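PDB 6V04: uncharacterized conserved protein YndB, AHSA1/START domain from Micromonospora chersina, which is of unknown function but is encoded in the dynemicin biosynthetic locus and, with its START/Bet v1-like fold, probably takes part in making that natural product. Local coordinates for residues Phe79-Leu84 with Ala124-Phe129; Gly113-Glu118 with Arg228-Glu233; Phe187-Asp190 with Pro194-Phe197; Asp201-Leu204 with Leu210-Ala213. All coordinates share one frame; numbering follows the deposited sequence.

Overall arrangement
The chain builds two seven-stranded antiparallel sheets of the same strand order, each followed by a long helix, as in the helix-grip fold of START/Bet v1-like proteins. Interaction 1 lies inside the first unit, joining its sheet to helix 116-139. Interaction 2 starts from that helix, its centre about 17 Å from that of interaction 1, and crosses to strand 223-230 of the second sheet. Interactions 3 and 4 follow strand 196-205 within that sheet, centres about 18 Å apart. Both are nested in the loop that interaction 2 closes, and interaction 4 touches it where Arg-228 meets Thr-211. Interaction 2 is thus the one of the four that joins the two units; the others lie within one unit each.

Interaction 1. Residues Phe79-Leu84 with Ala124-Phe129; sequences FRWSFL and AGWLDF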
loop_
_atom_site.group_PDB
_atom_site.type_symbol
_atom_site.label_atom_id
_atom_site.label_comp_id
_atom_site.label_asym_id
_atom_site.label_seq_id
_atom_site.Cartn_x
_atom_site.Cartn_y
_atom_site.Cartn_z
ATOM N N PHE A 79 -17.303 2.290 2.059
ATOM C CA PHE A 79 -16.329 3.042 2.832
ATOM C C PHE A 79 -15.326 3.713 1.908
ATOM O O PHE A 79 -15.245 3.426 0.712
ATOM C CB PHE A 79 -15.621 2.138 3.863
ATOM C CG PHE A 79 -14.988 0.891 3.286
ATOM C CD1 PHE A 79 -15.722 -0.274 3.137
ATOM C CD2 PHE A 79 -13.651 0.870 2.942
ATOM C CE1 PHE A 79 -15.133 -1.422 2.623
ATOM C CE2 PHE A 79 -13.065 -0.277 2.424
ATOM C CZ PHE A 79 -13.807 -1.419 2.271
ATOM N N ARG A 80 -14.587 4.649 2.488
ATOM C CA ARG A 80 -13.517 5.369 1.819
ATOM C C ARG A 80 -12.216 5.079 2.555
ATOM O O ARG A 80 -12.212 4.911 3.777
ATOM C CB ARG A 80 -13.811 6.865 1.815
ATOM C CG ARG A 80 -14.979 7.228 0.920
ATOM C CD ARG A 80 -15.503 8.603 1.237
ATOM N NE ARG A 80 -16.238 8.631 2.500
ATOM C CZ ARG A 80 -15.859 9.277 3.600
ATOM N NH1 ARG A 80 -14.732 9.981 3.632
ATOM N NH2 ARG A 80 -16.634 9.236 4.677
ATOM N N TRP A 81 -11.107 5.003 1.824
ATOM C CA TRP A 81 -9.861 4.782 2.541
ATOM C C TRP A 81 -8.687 5.445 1.838
ATOM O O TRP A 81 -8.765 5.868 0.681
ATOM C CB TRP A 81 -9.640 3.285 2.776
ATOM C CG TRP A 81 -9.266 2.381 1.626
ATOM C CD1 TRP A 81 -8.918 2.712 0.357
ATOM C CD2 TRP A 81 -9.184 0.955 1.704
ATOM N NE1 TRP A 81 -8.644 1.579 -0.374
ATOM C CE2 TRP A 81 -8.788 0.486 0.441
ATOM C CE3 TRP A 81 -9.400 0.031 2.733
ATOM C CZ2 TRP A 81 -8.604 -0.873 0.170
ATOM C CZ3 TRP A 81 -9.220 -1.318 2.464
ATOM C CH2 TRP A 81 -8.818 -1.756 1.203
ATOM N N SER A 82 -7.580 5.532 2.588
ATOM C CA SER A 82 -6.366 6.221 2.175
ATOM C C SER A 82 -5.180 5.331 2.513
ATOM O O SER A 82 -4.938 5.049 3.694
ATOM C CB SER A 82 -6.239 7.569 2.890
ATOM O OG SER A 82 -4.971 8.159 2.672
ATOM N N PHE A 83 -4.439 4.903 1.488
ATOM C CA PHE A 83 -3.321 3.986 1.711
ATOM C C PHE A 83 -2.187 4.693 2.439
ATOM O O PHE A 83 -1.735 5.768 2.039
ATOM C CB PHE A 83 -2.824 3.411 0.390
ATOM C CG PHE A 83 -1.808 2.316 0.541
ATOM C CD1 PHE A 83 -2.038 1.248 1.381
ATOM C CD2 PHE A 83 -0.648 2.344 -0.205
ATOM C CE1 PHE A 83 -1.091 0.242 1.506
ATOM C CE2 PHE A 83 0.290 1.340 -0.072
ATOM C CZ PHE A 83 0.052 0.293 0.746
ATOM N N LEU A 84 -1.713 4.060 3.504
ATOM C CA LEU A 84 -0.656 4.588 4.368
ATOM C C LEU A 84 -1.043 5.921 4.991
ATOM O O LEU A 84 -0.179 6.653 5.494
ATOM C CB LEU A 84 0.678 4.718 3.614
ATOM C CG LEU A 84 1.158 3.463 2.897
ATOM C CD1 LEU A 84 2.397 3.808 2.067
ATOM C CD2 LEU A 84 1.444 2.350 3.870
ATOM N N ALA A 124 -4.984 -6.728 -9.480
ATOM C CA ALA A 124 -4.289 -7.907 -8.980
ATOM C C ALA A 124 -4.363 -7.978 -7.462
ATOM O O ALA A 124 -4.539 -9.064 -6.892
ATOM C CB ALA A 124 -2.833 -7.894 -9.444
ATOM N N GLY A 125 -4.242 -6.824 -6.797
ATOM C CA GLY A 125 -4.326 -6.793 -5.345
ATOM C C GLY A 125 -5.668 -7.255 -4.825
ATOM O O GLY A 125 -5.746 -8.037 -3.875
ATOM N N TRP A 126 -6.751 -6.783 -5.448
ATOM C CA TRP A 126 -8.077 -7.213 -5.016
ATOM C C TRP A 126 -8.353 -8.667 -5.378
ATOM O O TRP A 126 -9.061 -9.359 -4.636
ATOM C CB TRP A 126 -9.149 -6.299 -5.619
ATOM C CG TRP A 126 -9.332 -5.022 -4.845
ATOM C CD1 TRP A 126 -9.111 -3.751 -5.282
ATOM C CD2 TRP A 126 -9.776 -4.906 -3.494
ATOM N NE1 TRP A 126 -9.384 -2.852 -4.287
ATOM C CE2 TRP A 126 -9.796 -3.535 -3.176
ATOM C CE3 TRP A 126 -10.154 -5.827 -2.523
ATOM C CZ2 TRP A 126 -10.181 -3.072 -1.927
ATOM C CZ3 TRP A 126 -10.541 -5.360 -1.287
ATOM C CH2 TRP A 126 -10.551 -3.995 -1.003
ATOM N N LEU A 127 -7.800 -9.162 -6.492
ATOM C CA LEU A 127 -7.962 -10.577 -6.806
ATOM C C LEU A 127 -7.261 -11.442 -5.768
ATOM O O LEU A 127 -7.745 -12.526 -5.420
ATOM C CB LEU A 127 -7.424 -10.879 -8.205
ATOM C CG LEU A 127 -8.321 -10.441 -9.367
ATOM C CD1 LEU A 127 -7.600 -10.674 -10.686
ATOM C CD2 LEU A 127 -9.637 -11.197 -9.340
ATOM N N ASP A 128 -6.107 -10.982 -5.275
ATOM C CA ASP A 128 -5.407 -11.673 -4.199
ATOM C C ASP A 128 -6.259 -11.706 -2.934
ATOM O O ASP A 128 -6.428 -12.757 -2.308
ATOM C CB ASP A 128 -4.061 -10.972 -3.980
ATOM C CG ASP A 128 -3.321 -11.457 -2.758
ATOM O OD1 ASP A 128 -3.696 -11.055 -1.643
ATOM O OD2 ASP A 128 -2.348 -12.218 -2.928
ATOM N N PHE A 129 -6.848 -10.569 -2.569
ATOM C CA PHE A 129 -7.634 -10.528 -1.343
ATOM C C PHE A 129 -8.873 -11.416 -1.439
ATOM O O PHE A 129 -9.182 -12.148 -0.495
ATOM C CB PHE A 129 -8.022 -9.085 -1.020
ATOM C CG PHE A 129 -6.939 -8.297 -0.319
ATOM C CD1 PHE A 129 -6.208 -8.849 0.735
ATOM C CD2 PHE A 129 -6.661 -7.003 -0.710
ATOM C CE1 PHE A 129 -5.237 -8.116 1.379
ATOM C CE2 PHE A 129 -5.683 -6.264 -0.064
ATOM C CZ PHE A 129 -4.972 -6.827 0.981
#
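Two torsions bring the indoles of Trp-81 and Trp-126 together. In Trp-81, CG sits between the backbone N and the carbonyl carbon (chi1 72°), which carries the ring out from the strand toward the helix. In Trp-126, CG is anti to the carbonyl carbon (chi1 -82°), and the indole reaches back from the helix in the opposite direction. The rings meet through their benzo rims, where CZ2 of Trp-81 lies 3.4 Å from CZ2 of Trp-126 and the two CH2 atoms, one from each residue, are 3.6 Å apart. The six-membered rings are nearly parallel, at 8°, but their centroids stand 5.6 Å apart, so neither lies over the other and this is not a face stack. CE2 of Phe-79 lies 3.6 Å above the Trp-81 plane, offset toward its rim, and Phe-64 also stacks on this indole. Trp-126 NE1 is hydrogen-bonded to Asp-109. The buried pair joins the sheet to the long helix packed on it, as in the helix-grip fold of START/Bet v1-like proteins: it bridges strand 76-83, the middle strand of the first sheet, and helix 116-139, with Trp-94 of strand 90-98 and Val-16 of strand 14-20 also against Trp-126.

Interaction 2. Residues Gly113-Glu118 with Arg228-Glu233; sequences GRPGSE and RTEPGE
Glu-230 reaches across to Pro-115 with a side chain that can be followed from the strand outward. At CB the chain leaves with CG anti to the backbone N (chi1 176°), and beyond CG it stays extended, delivering the carboxylate to the beginning of helix 116-139. CD is the first atom to make contact, lying 3.7 Å from CB of Pro-115. The carboxylate turns both oxygens to that carbon, OE1 and OE2 of Glu-230 each 3.5 Å from Pro-115 CB. OE1 also has Ser-117 OG as a looser neighbour, at 3.8 Å.

No direct hydrogen bond crosses the contact; two waters carry the polar part. One donates to OE2 of Glu-230 at 2.6 Å and accepts from the backbone N of Gly-116. The other donates to Glu-230 OE1 at 2.9 Å and accepts from Ser-117 N, 3.0 Å away. Each carboxylate oxygen is therefore relayed to a different amide, Gly-116 or Ser-117, of the weakly formed first helical turn. Within that turn, Glu-118 N bonds to Pro-115 O at 2.9 Å. A negative group placed here would probably be stabilised by the helix dipole, although the two intervening waters should soften the effect.

Pro-115 is additionally packed by Arg-234. The arrangement is a solvated, water-mediated link between helix-grip units: the long helix that closes the first START/Bet v1-like unit begins against the end of strand 223-230 in the second.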
loop_
_atom_site.group_PDB
_atom_site.type_symbol
_atom_site.label_atom_id
_atom_site.label_comp_id
_atom_site.label_asym_id
_atom_site.label_seq_id
_atom_site.Cartn_x
_atom_site.Cartn_y
_atom_site.Cartn_z
ATOM N N GLY A 113 -9.147 10.344 -11.173
ATOM C CA GLY A 113 -7.826 10.664 -11.672
ATOM C C GLY A 113 -6.780 9.599 -11.440
ATOM O O GLY A 113 -5.590 9.870 -11.634
ATOM N N ARG A 114 -7.180 8.402 -11.041
ATOM C CA ARG A 114 -6.229 7.331 -10.791
ATOM C C ARG A 114 -5.353 7.100 -12.020
ATOM O O ARG A 114 -5.885 6.873 -13.114
ATOM C CB ARG A 114 -6.980 6.049 -10.453
ATOM C CG ARG A 114 -6.113 4.814 -10.325
ATOM C CD ARG A 114 -6.963 3.676 -9.818
ATOM N NE ARG A 114 -7.147 3.772 -8.378
ATOM C CZ ARG A 114 -8.178 3.275 -7.702
ATOM N NH1 ARG A 114 -8.198 3.400 -6.380
ATOM N NH2 ARG A 114 -9.182 2.669 -8.324
ATOM N N PRO A 115 -4.026 7.117 -11.884
ATOM C CA PRO A 115 -3.176 6.806 -13.040
ATOM C C PRO A 115 -3.496 5.430 -13.605
ATOM O O PRO A 115 -3.692 4.463 -12.869
ATOM C CB PRO A 115 -1.756 6.860 -12.464
ATOM C CG PRO A 115 -1.862 7.726 -11.260
ATOM C CD PRO A 115 -3.226 7.466 -10.695
ATOM N N GLY A 116 -3.553 5.349 -14.936
ATOM C CA GLY A 116 -3.737 4.054 -15.565
ATOM C C GLY A 116 -2.677 3.060 -15.150
ATOM O O GLY A 116 -2.939 1.855 -15.073
ATOM N N SER A 117 -1.473 3.551 -14.836
ATOM C CA SER A 117 -0.384 2.679 -14.415
ATOM C C SER A 117 -0.676 1.974 -13.098
ATOM O O SER A 117 -0.031 0.965 -12.797
ATOM C CB SER A 117 0.908 3.489 -14.288
ATOM O OG SER A 117 0.789 4.488 -13.288
ATOM N N GLU A 118 -1.625 2.480 -12.305
ATOM C CA GLU A 118 -1.978 1.882 -11.026
ATOM C C GLU A 118 -3.060 0.822 -11.136
ATOM O O GLU A 118 -3.173 -0.022 -10.241
ATOM C CB GLU A 118 -2.478 2.958 -10.055
ATOM C CG GLU A 118 -1.455 3.455 -9.060
ATOM C CD GLU A 118 -2.056 4.440 -8.072
ATOM O OE1 GLU A 118 -2.970 4.042 -7.318
ATOM O OE2 GLU A 118 -1.629 5.615 -8.063
ATOM N N ARG A 228 8.495 8.334 -9.163
ATOM C CA ARG A 228 8.002 8.985 -10.365
ATOM C C ARG A 228 6.936 9.995 -9.990
ATOM O O ARG A 228 6.280 9.873 -8.957
ATOM C CB ARG A 228 7.436 7.962 -11.357
ATOM C CG ARG A 228 8.313 6.736 -11.528
ATOM C CD ARG A 228 8.133 6.060 -12.877
ATOM N NE ARG A 228 8.651 4.693 -12.859
ATOM C CZ ARG A 228 9.939 4.373 -12.745
ATOM N NH1 ARG A 228 10.865 5.318 -12.629
ATOM N NH2 ARG A 228 10.304 3.098 -12.737
ATOM N N THR A 229 6.763 10.994 -10.847
ATOM C CA THR A 229 5.639 11.908 -10.737
ATOM C C THR A 229 4.831 11.852 -12.025
ATOM O O THR A 229 5.388 11.775 -13.122
ATOM C CB THR A 229 6.106 13.340 -10.448
ATOM O OG1 THR A 229 7.128 13.715 -11.378
ATOM C CG2 THR A 229 6.624 13.452 -9.041
ATOM N N GLU A 230 3.511 11.837 -11.878
ATOM C CA GLU A 230 2.598 11.825 -13.011
ATOM C C GLU A 230 1.684 13.035 -12.889
ATOM O O GLU A 230 0.993 13.176 -11.864
ATOM C CB GLU A 230 1.774 10.536 -13.055
ATOM C CG GLU A 230 0.756 10.542 -14.178
ATOM C CD GLU A 230 0.213 9.165 -14.519
ATOM O OE1 GLU A 230 0.914 8.162 -14.274
ATOM O OE2 GLU A 230 -0.922 9.091 -15.036
ATOM N N PRO A 231 1.627 13.924 -13.875
ATOM C CA PRO A 231 0.771 15.102 -13.741
ATOM C C PRO A 231 -0.692 14.761 -13.958
ATOM O O PRO A 231 -1.038 13.799 -14.650
ATOM C CB PRO A 231 1.290 16.049 -14.829
ATOM C CG PRO A 231 1.975 15.180 -15.817
ATOM C CD PRO A 231 2.438 13.949 -15.106
ATOM N N GLY A 232 -1.549 15.568 -13.340
ATOM C CA GLY A 232 -2.981 15.406 -13.492
ATOM C C GLY A 232 -3.722 16.658 -13.086
ATOM O O GLY A 232 -3.188 17.517 -12.380
ATOM N N GLU A 233 -4.966 16.769 -13.567
ATOM C CA GLU A 233 -5.829 17.863 -13.129
ATOM C C GLU A 233 -5.988 17.866 -11.617
ATOM O O GLU A 233 -6.088 18.935 -11.005
ATOM C CB GLU A 233 -7.212 17.763 -13.789
ATOM C CG GLU A 233 -7.230 18.007 -15.285
ATOM C CD GLU A 233 -8.632 17.921 -15.864
ATOM O OE1 GLU A 233 -9.604 17.987 -15.081
ATOM O OE2 GLU A 233 -8.760 17.790 -17.101
HETATM O O HOH W 1 -3.003 8.066 -16.296
HETATM O O HOH W 2 -0.371 6.152 -15.967
#

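Interaction 3. Residues Phe187-Asp190 with Pro194-Phe197; sequences FVVD and PRRF
Val-188 and Arg-195 are joined by the backbone hydrogen bond that continues a beta hairpin beyond strands 183-187 and 196-205: Val-188 N donates to Arg-195 O at 2.9 Å, with an N-H...O angle of 166°. Just before it, Phe-187 and Arg-196 form an antiparallel non-hydrogen-bonded pair. The second direct bond is made by a side chain. Arg-195 bends at chi3 and brings NH2 within 2.7 Å of Asp-190 O; the acceptor lies near the guanidinium plane, but the 135° angle at the hydrogen shows a bent bond.

A water fills the angle between this guanidinium and the loop. It accepts from Arg-195 NE at 2.8 Å and also from Asp-190 N, while Val-188 O appears to receive one of its protons at 2.7 Å. The arginine is thus tied to the loop backbone both directly and through solvent. Over its guanidinium face sits Val-189 CG1, 3.8 Å from Arg-195 CZ. The carboxylate of Asp-190 turns to another partner, forming a salt bridge with Arg-261 of helix 252-277.

Farther out, Phe-187 and Arg-196 run alongside each other on one face of the sheet. The ring presents its edge to the guanidinium face, with CE1 of Phe-187 3.7 Å from CZ of Arg-196 and the planes 86° apart. Arg-196 also makes a cation-pi contact with Trp-185. Val-188 and Phe-197 turn instead toward helix 252-277, where both meet Phe-262, and touch each other through Val-188 CG2 and Phe-197 CE1 at 3.8 Å.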
loop_
_atom_site.group_PDB
_atom_site.type_symbol
_atom_site.label_atom_id
_atom_site.label_comp_id
_atom_site.label_asym_id
_atom_site.label_seq_id
_atom_site.Cartn_x
_atom_site.Cartn_y
_atom_site.Cartn_z
ATOM N N PHE A 187 18.912 6.704 4.929
ATOM C CA PHE A 187 18.793 6.496 6.372
ATOM C C PHE A 187 17.409 6.008 6.769
ATOM O O PHE A 187 16.390 6.530 6.299
ATOM C CB PHE A 187 19.087 7.784 7.125
ATOM C CG PHE A 187 20.471 8.295 6.915
ATOM C CD1 PHE A 187 21.546 7.694 7.543
ATOM C CD2 PHE A 187 20.704 9.365 6.083
ATOM C CE1 PHE A 187 22.838 8.162 7.354
ATOM C CE2 PHE A 187 21.992 9.833 5.879
ATOM C CZ PHE A 187 23.058 9.236 6.527
ATOM N N VAL A 188 17.385 5.010 7.651
ATOM C CA VAL A 188 16.174 4.503 8.285
ATOM C C VAL A 188 16.341 4.774 9.772
ATOM O O VAL A 188 17.071 4.052 10.468
ATOM C CB VAL A 188 15.949 3.013 8.009
ATOM C CG1 VAL A 188 14.721 2.510 8.736
ATOM C CG2 VAL A 188 15.798 2.780 6.503
ATOM N N VAL A 189 15.670 5.803 10.264
ATOM C CA VAL A 189 15.888 6.315 11.612
ATOM C C VAL A 189 14.723 5.850 12.483
ATOM O O VAL A 189 13.618 6.397 12.418
ATOM C CB VAL A 189 16.039 7.840 11.610
ATOM C CG1 VAL A 189 16.315 8.354 13.021
ATOM C CG2 VAL A 189 17.140 8.266 10.651
ATOM N N ASP A 190 14.966 4.841 13.309
ATOM C CA ASP A 190 13.961 4.307 14.218
ATOM C C ASP A 190 14.706 3.662 15.382
ATOM O O ASP A 190 15.881 3.960 15.612
ATOM C CB ASP A 190 13.008 3.357 13.469
ATOM C CG ASP A 190 13.719 2.193 12.828
ATOM O OD1 ASP A 190 14.867 1.899 13.212
ATOM O OD2 ASP A 190 13.127 1.561 11.926
ATOM N N PRO A 194 20.058 -1.956 10.849
ATOM C CA PRO A 194 20.979 -0.832 10.634
ATOM C C PRO A 194 20.238 0.494 10.432
ATOM O O PRO A 194 19.061 0.459 10.100
ATOM C CB PRO A 194 21.734 -1.229 9.353
ATOM C CG PRO A 194 21.392 -2.677 9.097
ATOM C CD PRO A 194 20.062 -2.899 9.719
ATOM N N ARG A 195 20.920 1.622 10.642
ATOM C CA ARG A 195 20.376 2.947 10.350
ATOM C C ARG A 195 20.878 3.527 9.032
ATOM O O ARG A 195 20.114 4.171 8.313
ATOM C CB ARG A 195 20.729 3.895 11.495
ATOM C CG ARG A 195 20.289 5.317 11.306
ATOM C CD ARG A 195 20.286 6.061 12.641
ATOM N NE ARG A 195 19.267 5.553 13.556
ATOM C CZ ARG A 195 18.927 6.145 14.697
ATOM N NH1 ARG A 195 19.526 7.270 15.066
ATOM N NH2 ARG A 195 17.993 5.625 15.471
ATOM N N ARG A 196 22.138 3.288 8.682
ATOM C CA ARG A 196 22.782 3.879 7.513
ATOM C C ARG A 196 22.943 2.826 6.426
ATOM O O ARG A 196 23.555 1.774 6.660
ATOM C CB ARG A 196 24.146 4.443 7.915
ATOM C CG ARG A 196 25.009 4.967 6.791
ATOM C CD ARG A 196 26.401 5.358 7.303
ATOM N NE ARG A 196 26.330 6.338 8.378
ATOM C CZ ARG A 196 26.422 7.652 8.217
ATOM N NH1 ARG A 196 26.572 8.182 7.003
ATOM N NH2 ARG A 196 26.351 8.444 9.272
ATOM N N PHE A 197 22.402 3.104 5.243
ATOM C CA PHE A 197 22.491 2.209 4.104
ATOM C C PHE A 197 23.189 2.899 2.940
ATOM O O PHE A 197 22.951 4.083 2.673
ATOM C CB PHE A 197 21.091 1.754 3.667
ATOM C CG PHE A 197 20.373 0.972 4.717
ATOM C CD1 PHE A 197 19.691 1.617 5.737
ATOM C CD2 PHE A 197 20.400 -0.408 4.706
ATOM C CE1 PHE A 197 19.041 0.897 6.721
ATOM C CE2 PHE A 197 19.758 -1.134 5.689
ATOM C CZ PHE A 197 19.073 -0.481 6.700
HETATM O O HOH W 3 17.615 3.359 12.991
#

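Interaction 4. Residues Asp201-Leu204 with Leu210-Ala213; sequences DWQL and LTFA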
loop_
_atom_site.group_PDB
_atom_site.type_symbol
_atom_site.label_atom_id
_atom_site.label_comp_id
_atom_site.label_asym_id
_atom_site.label_seq_id
_atom_site.Cartn_x
_atom_site.Cartn_y
_atom_site.Cartn_z
ATOM N N ASP A 201 23.992 4.110 -7.726
ATOM C CA ASP A 201 23.343 4.230 -9.037
ATOM C C ASP A 201 22.240 5.289 -9.045
ATOM O O ASP A 201 21.186 5.113 -9.662
ATOM C CB ASP A 201 22.796 2.877 -9.490
ATOM C CG ASP A 201 23.895 1.837 -9.662
ATOM O OD1 ASP A 201 25.010 2.217 -10.072
ATOM O OD2 ASP A 201 23.647 0.647 -9.382
ATOM N N TRP A 202 22.495 6.420 -8.398
ATOM C CA TRP A 202 21.546 7.532 -8.428
ATOM C C TRP A 202 21.377 8.049 -9.853
ATOM O O TRP A 202 22.362 8.419 -10.500
ATOM C CB TRP A 202 22.057 8.648 -7.520
ATOM C CG TRP A 202 21.241 9.916 -7.483
ATOM C CD1 TRP A 202 21.379 11.005 -8.295
ATOM C CD2 TRP A 202 20.190 10.231 -6.563
ATOM N NE1 TRP A 202 20.464 11.976 -7.946
ATOM C CE2 TRP A 202 19.724 11.524 -6.886
ATOM C CE3 TRP A 202 19.589 9.545 -5.507
ATOM C CZ2 TRP A 202 18.710 12.144 -6.174
ATOM C CZ3 TRP A 202 18.576 10.159 -4.808
ATOM C CH2 TRP A 202 18.142 11.441 -5.142
ATOM N N GLN A 203 20.133 8.071 -10.341
ATOM C CA GLN A 203 19.816 8.590 -11.673
ATOM C C GLN A 203 18.545 9.423 -11.569
ATOM O O GLN A 203 17.457 8.878 -11.381
ATOM C CB GLN A 203 19.636 7.463 -12.692
ATOM C CG GLN A 203 20.878 6.608 -12.927
ATOM C CD GLN A 203 22.041 7.381 -13.520
ATOM O OE1 GLN A 203 21.854 8.400 -14.185
ATOM N NE2 GLN A 203 23.255 6.893 -13.280
ATOM N N LEU A 204 18.676 10.735 -11.717
ATOM C CA LEU A 204 17.532 11.635 -11.619
ATOM C C LEU A 204 17.246 12.228 -12.990
ATOM O O LEU A 204 18.120 12.864 -13.587
ATOM C CB LEU A 204 17.795 12.736 -10.593
ATOM C CG LEU A 204 16.720 13.821 -10.479
ATOM C CD1 LEU A 204 15.373 13.215 -10.122
ATOM C CD2 LEU A 204 17.123 14.857 -9.443
ATOM N N LEU A 210 13.125 9.131 -10.798
ATOM C CA LEU A 210 14.344 8.968 -10.018
ATOM C C LEU A 210 14.510 7.489 -9.737
ATOM O O LEU A 210 13.568 6.847 -9.267
ATOM C CB LEU A 210 14.259 9.759 -8.708
ATOM C CG LEU A 210 15.278 9.417 -7.618
ATOM C CD1 LEU A 210 16.682 9.757 -8.082
ATOM C CD2 LEU A 210 14.924 10.161 -6.352
ATOM N N THR A 211 15.686 6.939 -10.028
ATOM C CA THR A 211 15.973 5.566 -9.652
ATOM C C THR A 211 17.277 5.525 -8.877
ATOM O O THR A 211 18.183 6.339 -9.085
ATOM C CB THR A 211 16.051 4.625 -10.862
ATOM O OG1 THR A 211 17.081 5.036 -11.762
ATOM C CG2 THR A 211 14.737 4.629 -11.611
ATOM N N PHE A 212 17.348 4.577 -7.954
ATOM C CA PHE A 212 18.590 4.309 -7.242
ATOM C C PHE A 212 18.464 2.950 -6.578
ATOM O O PHE A 212 17.382 2.368 -6.499
ATOM C CB PHE A 212 18.941 5.414 -6.219
ATOM C CG PHE A 212 17.881 5.668 -5.183
ATOM C CD1 PHE A 212 17.872 4.972 -3.991
ATOM C CD2 PHE A 212 16.908 6.636 -5.380
ATOM C CE1 PHE A 212 16.903 5.214 -3.039
ATOM C CE2 PHE A 212 15.934 6.874 -4.442
ATOM C CZ PHE A 212 15.931 6.170 -3.257
ATOM N N ALA A 213 19.597 2.459 -6.090
ATOM C CA ALA A 213 19.674 1.178 -5.418
ATOM C C ALA A 213 20.088 1.422 -3.981
ATOM O O ALA A 213 20.830 2.364 -3.694
ATOM C CB ALA A 213 20.678 0.256 -6.101
HETATM O O HOH W 4 19.393 3.821 -11.079
#
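Leu-210, near the start of strand 209-214 in a beta hairpin, packs against Trp-202 of the antiparallel partner strand. Its CD1 stands 3.5 Å from the centroid of the six-membered ring of Trp-202 and only 5° off the ring normal, a CH-pi contact over the face. Nearer its backbone, Leu-210 CB meets Leu-204 CD1 at 3.9 Å. The indole is held at its polar end too, since Trp-202 NE1 bonds to Glu-167.

Thr-211 forms a hydrogen-bonded pair with Gln-203. Gln-203 N donates to Thr-211 O at 2.9 Å, and Thr-211 N returns a bond to Gln-203 O at 3.0 Å. The threonine hydroxyl works on the face shared with the Gln-203 side chain: a water lies 2.7 Å from Thr-211 OG1 and donates to Asp-201 O at 2.6 Å. It thereby links the strands beside the close, non-bonded carbonyl oxygens of Asp-201 and Thr-211.

Phe-212 points to the same side of the sheet as the indole. A chi1 of 57° tucks CG over its own backbone, and the ring runs beside that of Trp-202. The ring planes differ by 22°, but the rings are slid apart so that overlap is slight, and Phe-212 CD2 touches Trp-202 CZ3 at 3.9 Å. Ala-213 ends the segment at a looser contact, its CB 4.4 Å from Asp-201 OD2.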